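Local coordinates for protein RAI1 (Scheffersomyces stipitis, PDB 5ULJ) that removes the whole NAD cap from the 5' end of NAD-capped RNAs, using a divalent metal cation, at residues E235-W240 / M255-T260; G247-S252 / G287-V292; E50-Y55 / D241-D246. One frame throughout, in Å; residues are numbered along the deposited sequence.

Contact 1: E235-W240 / M255-T260; sequences EVDCVW and MELKTT. With CA (calcium ion), chain E; 0WD ([[(2R,3S,4R,5R)-5-(3-aminocarbonyl-4H-pyridin-1-yl)-3,4-bis(oxidanyl)oxolan-2-yl]methoxy-oxidanyl-phosphoryl] [(2R,3S,4R,5R)-5-(6-aminopurin-9-yl)-4-oxidanyl-3-phosphonooxy-oxolan-2-yl]methyl hydrogen phosphate), chain F.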
loop_
_atom_site.group_PDB
_atom_site.type_symbol
_atom_site.label_atom_id
_atom_site.label_comp_id
_atom_site.label_asym_id
_atom_site.label_seq_id
_atom_site.Cartn_x
_atom_site.Cartn_y
_atom_site.Cartn_z
ATOM N N GLU A 235 -1.910 -1.295 4.334
ATOM C CA GLU A 235 -2.722 -0.409 5.160
ATOM C C GLU A 235 -4.178 -0.410 4.706
ATOM O O GLU A 235 -4.465 -0.386 3.509
ATOM C CB GLU A 235 -2.154 1.015 5.128
ATOM C CG GLU A 235 -2.846 2.001 6.061
ATOM C CD GLU A 235 -4.016 2.715 5.408
ATOM O OE1 GLU A 235 -4.165 2.615 4.171
ATOM O OE2 GLU A 235 -4.786 3.377 6.133
ATOM N N VAL A 236 -5.092 -0.442 5.671
ATOM C CA VAL A 236 -6.521 -0.379 5.391
ATOM C C VAL A 236 -7.128 0.840 6.079
ATOM O O VAL A 236 -6.861 1.091 7.254
ATOM C CB VAL A 236 -7.248 -1.658 5.853
ATOM C CG1 VAL A 236 -8.753 -1.497 5.728
ATOM C CG2 VAL A 236 -6.764 -2.859 5.054
ATOM N N ASP A 237 -7.939 1.597 5.345
ATOM C CA ASP A 237 -8.487 2.848 5.858
ATOM C C ASP A 237 -9.592 2.637 6.891
ATOM O O ASP A 237 -9.530 3.191 7.988
ATOM C CB ASP A 237 -9.015 3.705 4.706
ATOM C CG ASP A 237 -7.903 4.249 3.834
ATOM O OD1 ASP A 237 -6.769 4.393 4.338
ATOM O OD2 ASP A 237 -8.162 4.535 2.646
ATOM N N CYS A 238 -10.601 1.845 6.541
ATOM C CA CYS A 238 -11.733 1.636 7.438
ATOM C C CYS A 238 -12.560 0.404 7.079
ATOM O O CYS A 238 -12.263 -0.304 6.118
ATOM C CB CYS A 238 -12.636 2.872 7.443
ATOM S SG CYS A 238 -13.544 3.137 5.903
ATOM N N VAL A 239 -13.599 0.164 7.872
ATOM C CA VAL A 239 -14.532 -0.929 7.631
ATOM C C VAL A 239 -15.874 -0.375 7.161
ATOM O O VAL A 239 -16.363 0.621 7.695
ATOM C CB VAL A 239 -14.731 -1.787 8.902
ATOM C CG1 VAL A 239 -15.930 -2.713 8.761
ATOM C CG2 VAL A 239 -13.474 -2.581 9.200
ATOM N N TRP A 240 -16.456 -1.014 6.149
ATOM C CA TRP A 240 -17.745 -0.594 5.609
ATOM C C TRP A 240 -18.874 -0.790 6.613
ATOM O O TRP A 240 -19.675 0.115 6.841
ATOM C CB TRP A 240 -18.053 -1.357 4.317
ATOM C CG TRP A 240 -19.480 -1.251 3.866
ATOM C CD1 TRP A 240 -20.416 -2.244 3.873
ATOM C CD2 TRP A 240 -20.137 -0.088 3.345
ATOM N NE1 TRP A 240 -21.612 -1.773 3.385
ATOM C CE2 TRP A 240 -21.466 -0.450 3.056
ATOM C CE3 TRP A 240 -19.728 1.227 3.095
ATOM C CZ2 TRP A 240 -22.391 0.450 2.529
ATOM C CZ3 TRP A 240 -20.647 2.120 2.572
ATOM C CH2 TRP A 240 -21.962 1.728 2.294
ATOM N N MET A 255 -12.533 -1.056 3.536
ATOM C CA MET A 255 -12.729 0.007 2.555
ATOM C C MET A 255 -11.448 0.787 2.300
ATOM O O MET A 255 -10.509 0.742 3.094
ATOM C CB MET A 255 -13.809 0.984 3.014
ATOM C CG MET A 255 -15.211 0.436 3.044
ATOM S SD MET A 255 -16.362 1.750 3.482
ATOM C CE MET A 255 -16.145 2.861 2.101
ATOM N N GLU A 256 -11.431 1.516 1.191
ATOM C CA GLU A 256 -10.357 2.454 0.907
ATOM C C GLU A 256 -10.938 3.855 0.732
ATOM O O GLU A 256 -11.976 4.026 0.094
ATOM C CB GLU A 256 -9.583 2.034 -0.342
ATOM C CG GLU A 256 -8.309 2.826 -0.573
ATOM C CD GLU A 256 -7.239 2.532 0.462
ATOM O OE1 GLU A 256 -7.319 1.473 1.122
ATOM O OE2 GLU A 256 -6.320 3.361 0.619
ATOM N N LEU A 257 -10.270 4.850 1.305
ATOM C CA LEU A 257 -10.729 6.231 1.210
ATOM C C LEU A 257 -9.723 7.088 0.450
ATOM O O LEU A 257 -8.535 7.100 0.771
ATOM C CB LEU A 257 -10.976 6.812 2.603
ATOM C CG LEU A 257 -12.028 6.093 3.452
ATOM C CD1 LEU A 257 -12.239 6.814 4.774
ATOM C CD2 LEU A 257 -13.340 5.966 2.691
ATOM N N LYS A 258 -10.203 7.800 -0.564
ATOM C CA LYS A 258 -9.337 8.626 -1.399
ATOM C C LYS A 258 -9.943 10.003 -1.645
ATOM O O LYS A 258 -11.156 10.184 -1.544
ATOM C CB LYS A 258 -9.071 7.941 -2.741
ATOM C CG LYS A 258 -8.465 6.552 -2.648
ATOM C CD LYS A 258 -7.011 6.605 -2.222
ATOM C CE LYS A 258 -6.345 5.254 -2.414
ATOM N NZ LYS A 258 -4.921 5.262 -1.984
ATOM N N THR A 259 -9.094 10.971 -1.971
ATOM C CA THR A 259 -9.560 12.296 -2.367
ATOM C C THR A 259 -8.922 12.736 -3.675
ATOM O O THR A 259 -7.803 12.336 -3.999
ATOM C CB THR A 259 -9.262 13.360 -1.296
ATOM O OG1 THR A 259 -7.848 13.456 -1.088
ATOM C CG2 THR A 259 -9.933 13.000 0.001
ATOM N N THR A 260 -9.643 13.565 -4.420
ATOM C CA THR A 260 -9.139 14.120 -5.667
ATOM C C THR A 260 -9.964 15.344 -6.046
ATOM O O THR A 260 -11.038 15.571 -5.491
ATOM C CB THR A 260 -9.178 13.089 -6.812
ATOM O OG1 THR A 260 -8.394 13.562 -7.916
ATOM C CG2 THR A 260 -10.608 12.848 -7.269
HETATM CA CA CA E . -6.304 6.018 1.663
HETATM C C1M 0WD F . 4.757 1.814 5.644
HETATM C C2M 0WD F . 4.366 2.397 4.315
HETATM O O2M 0WD F . 5.284 3.431 3.927
HETATM C C3M 0WD F . 3.063 2.987 4.754
HETATM O O3M 0WD F . 3.351 3.999 5.721
HETATM O O4M 0WD F . 3.609 0.975 5.890
HETATM C C4M 0WD F . 2.457 1.777 5.475
HETATM C C5M 0WD F . 1.527 0.952 4.570
HETATM O O5M 0WD F . 2.245 0.211 3.580
HETATM P PN 0WD F . 1.556 -0.016 2.140
HETATM O O1N 0WD F . 0.174 -0.183 2.643
HETATM O O2N 0WD F . 2.392 -1.119 1.619
HETATM O O3P 0WD F . 1.743 1.388 1.380
HETATM P PA 0WD F . 0.795 2.021 0.256
HETATM O O1A 0WD F . 1.616 2.889 -0.614
HETATM O O2A 0WD F . -0.027 0.951 -0.349
HETATM O O5B 0WD F . -0.166 2.962 1.146
HETATM C C5B 0WD F . -0.009 4.382 1.108
HETATM C C4B 0WD F . -0.323 4.974 2.486
HETATM C C3B 0WD F . -1.023 6.303 2.372
HETATM O O3B 0WD F . -2.360 6.154 1.858
HETATM P "P2'" 0WD F . -2.702 6.515 0.347
HETATM O OP2 0WD F . -4.105 6.973 0.470
HETATM O OP1 0WD F . -1.744 7.579 0.015
HETATM O OP3 0WD F . -2.536 5.242 -0.369
HETATM O O4B 0WD F . 0.878 5.372 3.186
HETATM C C1B 0WD F . 0.435 6.390 4.141
HETATM C C2B 0WD F . -1.048 6.585 3.840
HETATM O O2B 0WD F . -1.802 5.558 4.494
HETATM O O HOH W 1 -5.965 -0.944 1.358
HETATM O O HOH W 2 -4.803 6.895 3.852
HETATM O O HOH W 3 -4.886 3.943 2.318
#
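Asp237 and Glu256 converge on one calcium ion, held by Asp237 OD2 at 2.6 Å and by Glu256 OE2 at 2.9 Å, their carboxylate planes 40° apart. The Leu257 carbonyl O, phosphate oxygen OP2 of the ligand and two waters complete the shell. A bend at chi2 (69°) folds the Glu256 chain back so that its carboxylate nears Asp237 although its CB starts away; the calcium probably offsets the repulsion between the two carboxylates.

Asp237, at a break in strand 228-239, and Glu256-Leu257-Lys258 on the antiparallel neighbour, strand 254-261, fit the D...ExK signature of the PD-(D/E)XK nucleases. The motif lysine, Lys258, sets NZ 2.9 Å from ligand OP3, bridges to Glu256 OE2 and is hydrogen-bonded to Gln282. An alanine in place of Glu256 would probably leave the calcium short of a ligand and Lys258 NZ with just the phosphate and Gln282 of these partners.

Hydrogen bonds fix the frame. Leu257 N meets the anti lone pair of Asp237 OD2 almost straight on (172°), which would help to orient the metal-binding carboxylate. Met255 N donates to Cys238 O at 2.7 Å, while water 1 ties Glu235 O to Glu256 OE1. Glu235 N holds phosphate oxygen O1N.

Sulfur atoms supply the apolar packing: Cys238 SG lies 3.6 Å from Met255 CB, and Met255 SD sits at the edge of the Trp240 ring, near its plane and 3.4 Å from CE3, a Met-aromatic contact.

Contact 2: G247-S252 / G287-V292; sequences GKDVLS and GIRKVV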
loop_
_atom_site.group_PDB
_atom_site.type_symbol
_atom_site.label_atom_id
_atom_site.label_comp_id
_atom_site.label_asym_id
_atom_site.label_seq_id
_atom_site.Cartn_x
_atom_site.Cartn_y
_atom_site.Cartn_z
ATOM N N GLY A 247 -13.662 -14.360 12.269
ATOM C CA GLY A 247 -12.528 -14.031 11.422
ATOM C C GLY A 247 -12.602 -14.640 10.036
ATOM O O GLY A 247 -11.583 -15.019 9.460
ATOM N N LYS A 248 -13.815 -14.740 9.502
ATOM C CA LYS A 248 -14.012 -15.278 8.162
ATOM C C LYS A 248 -14.458 -14.183 7.196
ATOM O O LYS A 248 -15.344 -13.389 7.516
ATOM C CB LYS A 248 -15.037 -16.414 8.179
ATOM C CG LYS A 248 -14.488 -17.751 8.655
ATOM C CD LYS A 248 -15.517 -18.861 8.478
ATOM C CE LYS A 248 -15.950 -19.447 9.812
ATOM N NZ LYS A 248 -14.861 -20.214 10.475
ATOM N N ASP A 249 -13.831 -14.150 6.021
ATOM C CA ASP A 249 -14.177 -13.199 4.967
ATOM C C ASP A 249 -14.081 -11.755 5.466
ATOM O O ASP A 249 -14.898 -10.907 5.115
ATOM C CB ASP A 249 -15.584 -13.492 4.432
ATOM C CG ASP A 249 -15.862 -12.814 3.106
ATOM O OD1 ASP A 249 -14.893 -12.446 2.409
ATOM O OD2 ASP A 249 -17.052 -12.648 2.762
ATOM N N VAL A 250 -13.070 -11.487 6.288
ATOM C CA VAL A 250 -12.894 -10.170 6.892
ATOM C C VAL A 250 -12.518 -9.114 5.848
ATOM O O VAL A 250 -12.941 -7.960 5.940
ATOM C CB VAL A 250 -11.822 -10.215 8.012
ATOM C CG1 VAL A 250 -10.583 -10.962 7.544
ATOM C CG2 VAL A 250 -11.470 -8.815 8.499
ATOM N N LEU A 251 -11.746 -9.520 4.843
ATOM C CA LEU A 251 -11.274 -8.605 3.805
ATOM C C LEU A 251 -12.411 -7.935 3.040
ATOM O O LEU A 251 -12.272 -6.806 2.572
ATOM C CB LEU A 251 -10.366 -9.342 2.819
ATOM C CG LEU A 251 -8.947 -9.666 3.284
ATOM C CD1 LEU A 251 -8.204 -10.431 2.202
ATOM C CD2 LEU A 251 -8.204 -8.391 3.646
ATOM N N SER A 252 -13.537 -8.632 2.919
ATOM C CA SER A 252 -14.672 -8.126 2.155
ATOM C C SER A 252 -15.384 -6.970 2.854
ATOM O O SER A 252 -16.273 -6.343 2.280
ATOM C CB SER A 252 -15.670 -9.255 1.883
ATOM O OG SER A 252 -16.240 -9.732 3.090
ATOM N N GLY A 287 -7.394 -7.378 -1.851
ATOM C CA GLY A 287 -8.705 -7.986 -1.719
ATOM C C GLY A 287 -9.749 -7.006 -1.218
ATOM O O GLY A 287 -10.826 -7.406 -0.774
ATOM N N ILE A 288 -9.428 -5.718 -1.286
ATOM C CA ILE A 288 -10.366 -4.668 -0.898
ATOM C C ILE A 288 -11.413 -4.483 -1.992
ATOM O O ILE A 288 -11.070 -4.259 -3.152
ATOM C CB ILE A 288 -9.647 -3.329 -0.640
ATOM C CG1 ILE A 288 -8.445 -3.530 0.289
ATOM C CG2 ILE A 288 -10.619 -2.296 -0.084
ATOM C CD1 ILE A 288 -8.791 -4.120 1.637
ATOM N N ARG A 289 -12.688 -4.571 -1.622
ATOM C CA ARG A 289 -13.770 -4.571 -2.605
ATOM C C ARG A 289 -14.468 -3.222 -2.748
ATOM O O ARG A 289 -15.266 -3.030 -3.667
ATOM C CB ARG A 289 -14.805 -5.640 -2.246
ATOM C CG ARG A 289 -14.246 -7.050 -2.156
ATOM C CD ARG A 289 -15.362 -8.068 -1.976
ATOM N NE ARG A 289 -14.852 -9.382 -1.596
ATOM C CZ ARG A 289 -15.619 -10.450 -1.399
ATOM N NH1 ARG A 289 -16.934 -10.362 -1.546
ATOM N NH2 ARG A 289 -15.071 -11.607 -1.053
ATOM N N LYS A 290 -14.179 -2.293 -1.842
ATOM C CA LYS A 290 -14.832 -0.986 -1.865
ATOM C C LYS A 290 -13.846 0.176 -1.782
ATOM O O LYS A 290 -12.906 0.153 -0.987
ATOM C CB LYS A 290 -15.840 -0.869 -0.719
ATOM C CG LYS A 290 -17.088 -1.718 -0.879
ATOM C CD LYS A 290 -18.102 -1.386 0.205
ATOM C CE LYS A 290 -19.374 -2.201 0.049
ATOM N NZ LYS A 290 -19.129 -3.650 0.278
ATOM N N VAL A 291 -14.072 1.188 -2.613
ATOM C CA VAL A 291 -13.322 2.438 -2.540
ATOM C C VAL A 291 -14.270 3.627 -2.571
ATOM O O VAL A 291 -15.219 3.648 -3.350
ATOM C CB VAL A 291 -12.324 2.604 -3.703
ATOM C CG1 VAL A 291 -11.264 3.629 -3.329
ATOM C CG2 VAL A 291 -11.686 1.280 -4.070
ATOM N N VAL A 292 -14.004 4.620 -1.728
ATOM C CA VAL A 292 -14.773 5.856 -1.752
ATOM C C VAL A 292 -13.873 7.039 -2.093
ATOM O O VAL A 292 -12.850 7.267 -1.445
ATOM C CB VAL A 292 -15.485 6.109 -0.405
ATOM C CG1 VAL A 292 -15.735 7.594 -0.192
ATOM C CG2 VAL A 292 -16.793 5.338 -0.352
HETATM O O HOH W 4 -13.547 -5.014 0.968
#
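Ser252 lies across the guanidinium group of Arg289 where the chain, leaving helix 266-286 through a Schellman motif, runs into strand 290-296. Gly287 is the C-prime residue of that motif: its positive phi (83°) lets Ile288 N turn back to Cys283 O. Glycine suits the place twice over, because a beta carbon would be jammed against the preceding carbonyl and would also come within 3.3 Å of Leu251 CD1. Leu251 sets its CB toward this bare backbone, 4.1 Å from Gly287 O, and so packs against the end of the helix, with Pro26 also touching it.

The Arg289 side chain starts with CG anti to its carbonyl carbon (chi1 -58°) and then runs extended to NE, which carries the flat group out along the 247-252 loop. Ser252 CB rests over the centre of one guanidinium face, 3.5 Å from CZ. The serine hydroxyl is not spent on the arginine: with chi1 at 65°, OG sits between backbone N and carbonyl carbon and donates to Asp249 O at 2.7 Å, bridging back from Ser252 to the backbone three residues earlier. A small residue with one hydroxyl serves both tasks, since its methylene faces the arginine while its oxygen braces the loop.

Asp249 brings OD1 to 3.6 Å from Arg289 NH2. The carboxylate oxygen is well out of the guanidinium plane, so this exposed salt bridge rests on charge alone, with no N-H aimed at it. The two segments share no direct hydrogen bond; instead water 4 accepts from Arg289 N at 2.8 Å and donates to Leu251 O at 2.7 Å.

Contact 3: E50-Y55 / D241-D246; sequences ENVSYY and DYIPED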
loop_
_atom_site.group_PDB
_atom_site.type_symbol
_atom_site.label_atom_id
_atom_site.label_comp_id
_atom_site.label_asym_id
_atom_site.label_seq_id
_atom_site.Cartn_x
_atom_site.Cartn_y
_atom_site.Cartn_z
ATOM N N GLU A 50 -9.899 -1.762 18.928
ATOM C CA GLU A 50 -9.521 -0.388 19.247
ATOM C C GLU A 50 -8.856 0.388 18.109
ATOM O O GLU A 50 -8.770 1.613 18.167
ATOM C CB GLU A 50 -8.591 -0.385 20.462
ATOM C CG GLU A 50 -9.233 -0.908 21.736
ATOM C CD GLU A 50 -8.283 -0.898 22.916
ATOM O OE1 GLU A 50 -7.058 -0.996 22.692
ATOM O OE2 GLU A 50 -8.760 -0.792 24.065
ATOM N N ASN A 51 -8.384 -0.311 17.082
ATOM C CA ASN A 51 -7.647 0.358 16.013
ATOM C C ASN A 51 -8.336 0.270 14.656
ATOM O O ASN A 51 -7.699 0.420 13.613
ATOM C CB ASN A 51 -6.232 -0.214 15.918
ATOM C CG ASN A 51 -5.471 -0.093 17.222
ATOM O OD1 ASN A 51 -5.458 -1.017 18.034
ATOM N ND2 ASN A 51 -4.835 1.055 17.432
ATOM N N VAL A 52 -9.643 0.036 14.678
ATOM C CA VAL A 52 -10.431 -0.039 13.454
ATOM C C VAL A 52 -11.367 1.160 13.330
ATOM O O VAL A 52 -12.106 1.477 14.261
ATOM C CB VAL A 52 -11.257 -1.342 13.401
ATOM C CG1 VAL A 52 -12.341 -1.250 12.340
ATOM C CG2 VAL A 52 -10.347 -2.536 13.148
ATOM N N SER A 53 -11.321 1.831 12.184
ATOM C CA SER A 53 -12.234 2.934 11.906
ATOM C C SER A 53 -13.452 2.435 11.135
ATOM O O SER A 53 -13.367 1.459 10.390
ATOM C CB SER A 53 -11.527 4.041 11.122
ATOM O OG SER A 53 -10.446 4.582 11.862
ATOM N N TYR A 54 -14.582 3.108 11.316
ATOM C CA TYR A 54 -15.820 2.712 10.654
ATOM C C TYR A 54 -16.363 3.841 9.787
ATOM O O TYR A 54 -16.483 4.978 10.239
ATOM C CB TYR A 54 -16.865 2.285 11.686
ATOM C CG TYR A 54 -16.475 1.045 12.456
ATOM C CD1 TYR A 54 -15.671 1.130 13.585
ATOM C CD2 TYR A 54 -16.907 -0.211 12.052
ATOM C CE1 TYR A 54 -15.308 -0.001 14.289
ATOM C CE2 TYR A 54 -16.551 -1.348 12.751
ATOM C CZ TYR A 54 -15.751 -1.237 13.869
ATOM O OH TYR A 54 -15.394 -2.366 14.569
ATOM N N TYR A 55 -16.693 3.518 8.541
ATOM C CA TYR A 55 -17.141 4.525 7.589
ATOM C C TYR A 55 -18.468 5.151 7.997
ATOM O O TYR A 55 -19.441 4.451 8.278
ATOM C CB TYR A 55 -17.267 3.924 6.188
ATOM C CG TYR A 55 -17.600 4.944 5.122
ATOM C CD1 TYR A 55 -16.618 5.781 4.608
ATOM C CD2 TYR A 55 -18.893 5.074 4.635
ATOM C CE1 TYR A 55 -16.915 6.717 3.636
ATOM C CE2 TYR A 55 -19.199 6.008 3.661
ATOM C CZ TYR A 55 -18.206 6.827 3.166
ATOM O OH TYR A 55 -18.503 7.758 2.198
ATOM N N ASP A 241 -18.933 -1.973 7.215
ATOM C CA ASP A 241 -19.992 -2.274 8.171
ATOM C C ASP A 241 -19.455 -2.811 9.497
ATOM O O ASP A 241 -19.515 -2.126 10.517
ATOM C CB ASP A 241 -20.988 -3.269 7.565
ATOM C CG ASP A 241 -20.310 -4.353 6.751
ATOM O OD1 ASP A 241 -19.146 -4.692 7.051
ATOM O OD2 ASP A 241 -20.946 -4.874 5.811
ATOM N N TYR A 242 -18.928 -4.031 9.481
ATOM C CA TYR A 242 -18.534 -4.697 10.717
ATOM C C TYR A 242 -17.390 -5.686 10.520
ATOM O O TYR A 242 -17.164 -6.182 9.417
ATOM C CB TYR A 242 -19.736 -5.431 11.320
ATOM C CG TYR A 242 -20.271 -6.536 10.434
ATOM C CD1 TYR A 242 -21.182 -6.263 9.421
ATOM C CD2 TYR A 242 -19.861 -7.852 10.606
ATOM C CE1 TYR A 242 -21.667 -7.267 8.605
ATOM C CE2 TYR A 242 -20.342 -8.864 9.795
ATOM C CZ TYR A 242 -21.244 -8.566 8.797
ATOM O OH TYR A 242 -21.727 -9.569 7.987
ATOM N N ILE A 243 -16.675 -5.967 11.604
ATOM C CA ILE A 243 -15.700 -7.049 11.629
ATOM C C ILE A 243 -16.361 -8.313 12.170
ATOM O O ILE A 243 -16.778 -8.347 13.328
ATOM C CB ILE A 243 -14.474 -6.704 12.498
ATOM C CG1 ILE A 243 -13.754 -5.468 11.953
ATOM C CG2 ILE A 243 -13.526 -7.895 12.583
ATOM C CD1 ILE A 243 -12.805 -5.766 10.811
ATOM N N PRO A 244 -16.470 -9.354 11.328
ATOM C CA PRO A 244 -17.065 -10.627 11.752
ATOM C C PRO A 244 -16.231 -11.274 12.853
ATOM O O PRO A 244 -15.007 -11.174 12.820
ATOM C CB PRO A 244 -17.054 -11.466 10.472
ATOM C CG PRO A 244 -15.963 -10.876 9.645
ATOM C CD PRO A 244 -15.976 -9.406 9.942
ATOM N N GLU A 245 -16.880 -11.924 13.811
ATOM C CA GLU A 245 -16.181 -12.420 14.992
ATOM C C GLU A 245 -15.324 -13.653 14.706
ATOM O O GLU A 245 -14.219 -13.784 15.237
ATOM C CB GLU A 245 -17.182 -12.730 16.110
ATOM C CG GLU A 245 -17.804 -11.524 16.855
ATOM C CD GLU A 245 -16.805 -10.536 17.465
ATOM O OE1 GLU A 245 -15.792 -10.177 16.827
ATOM O OE2 GLU A 245 -17.033 -10.121 18.622
ATOM N N ASP A 246 -15.825 -14.551 13.863
ATOM C CA ASP A 246 -15.120 -15.799 13.577
ATOM C C ASP A 246 -13.958 -15.614 12.599
ATOM O O ASP A 246 -13.344 -16.588 12.162
ATOM C CB ASP A 246 -16.108 -16.848 13.053
ATOM C CG ASP A 246 -16.827 -16.403 11.793
ATOM O OD1 ASP A 246 -16.617 -15.253 11.353
ATOM O OD2 ASP A 246 -17.627 -17.199 11.256
HETATM O O HOH W 5 -16.946 -4.696 14.157
#
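The Tyr54 ring meets the 241-246 loop with its edge. Asp241 O lies near the ring plane, 3.6 Å from CD2, and Tyr242 CA follows along the same rim, 4.4 Å from CE2. One face of the ring is taken by Val52 CG1, which stands 3.7 Å above the plane and offset toward the rim, so a beta-branched neighbour two residues back props the tyrosine from its own segment. With CG anti to the carbonyl carbon (chi1 -65°), the ring reaches across to the loop even though its CB sets off to one side.

At the far end of the ring the hydroxyl is joined to the loop through solvent: water 5 lies 2.8 Å from Tyr54 OH and accepts from Ile243 N at 2.9 Å. A tyrosine fits here because it supplies an apolar ring for Val52 and a polar end for this water. Ile243 directs its CB toward the other segment, bringing CG1 to 4.5 Å from Val52 CG1, a loose apolar touch at the surface; Val250 and Tyr254 also pack on this isoleucine.

Within the loop, Tyr242 N donates to Asp241 OD1, an oxygen also hydrogen-bonded to His253 ND1, which ties the start of the loop to His253, just ahead of strand 254-261, and probably steadies it. Tyr242 sends its CB away from the 50-55 segment, and its ring meets that of His253 with the planes inclined at about 55°.

The arrangement is that of an irregular loop linking antiparallel strands 228-239 and 254-261, flanked by strand 54-55, which pairs with 190-191 in a small two-stranded sheet.

Contact 1 is the buried one, holding the calcium and the bound 3'-NADP+ beside strands 228-239 and 254-261; contact 2 is partly buried, and contact 3 lies at the surface. Contacts 2 and 3 both use the connection between those two strands, 241-246 and 247-252, and meet where Val250 CA lies by Pro244 CG. Contact 1 joins contact 2 through strand pairing, with Glu256 O and Lys258 N probably bonded to Val292, and joins contact 3 through Val239 pairing with Ser53 and Tyr55. The chemistry changes outward: contact 1 has metal coordination and direct cross-strand hydrogen bonds, whereas contacts 2 and 3 have no direct hydrogen bond between their segments, each being bridged by a single water.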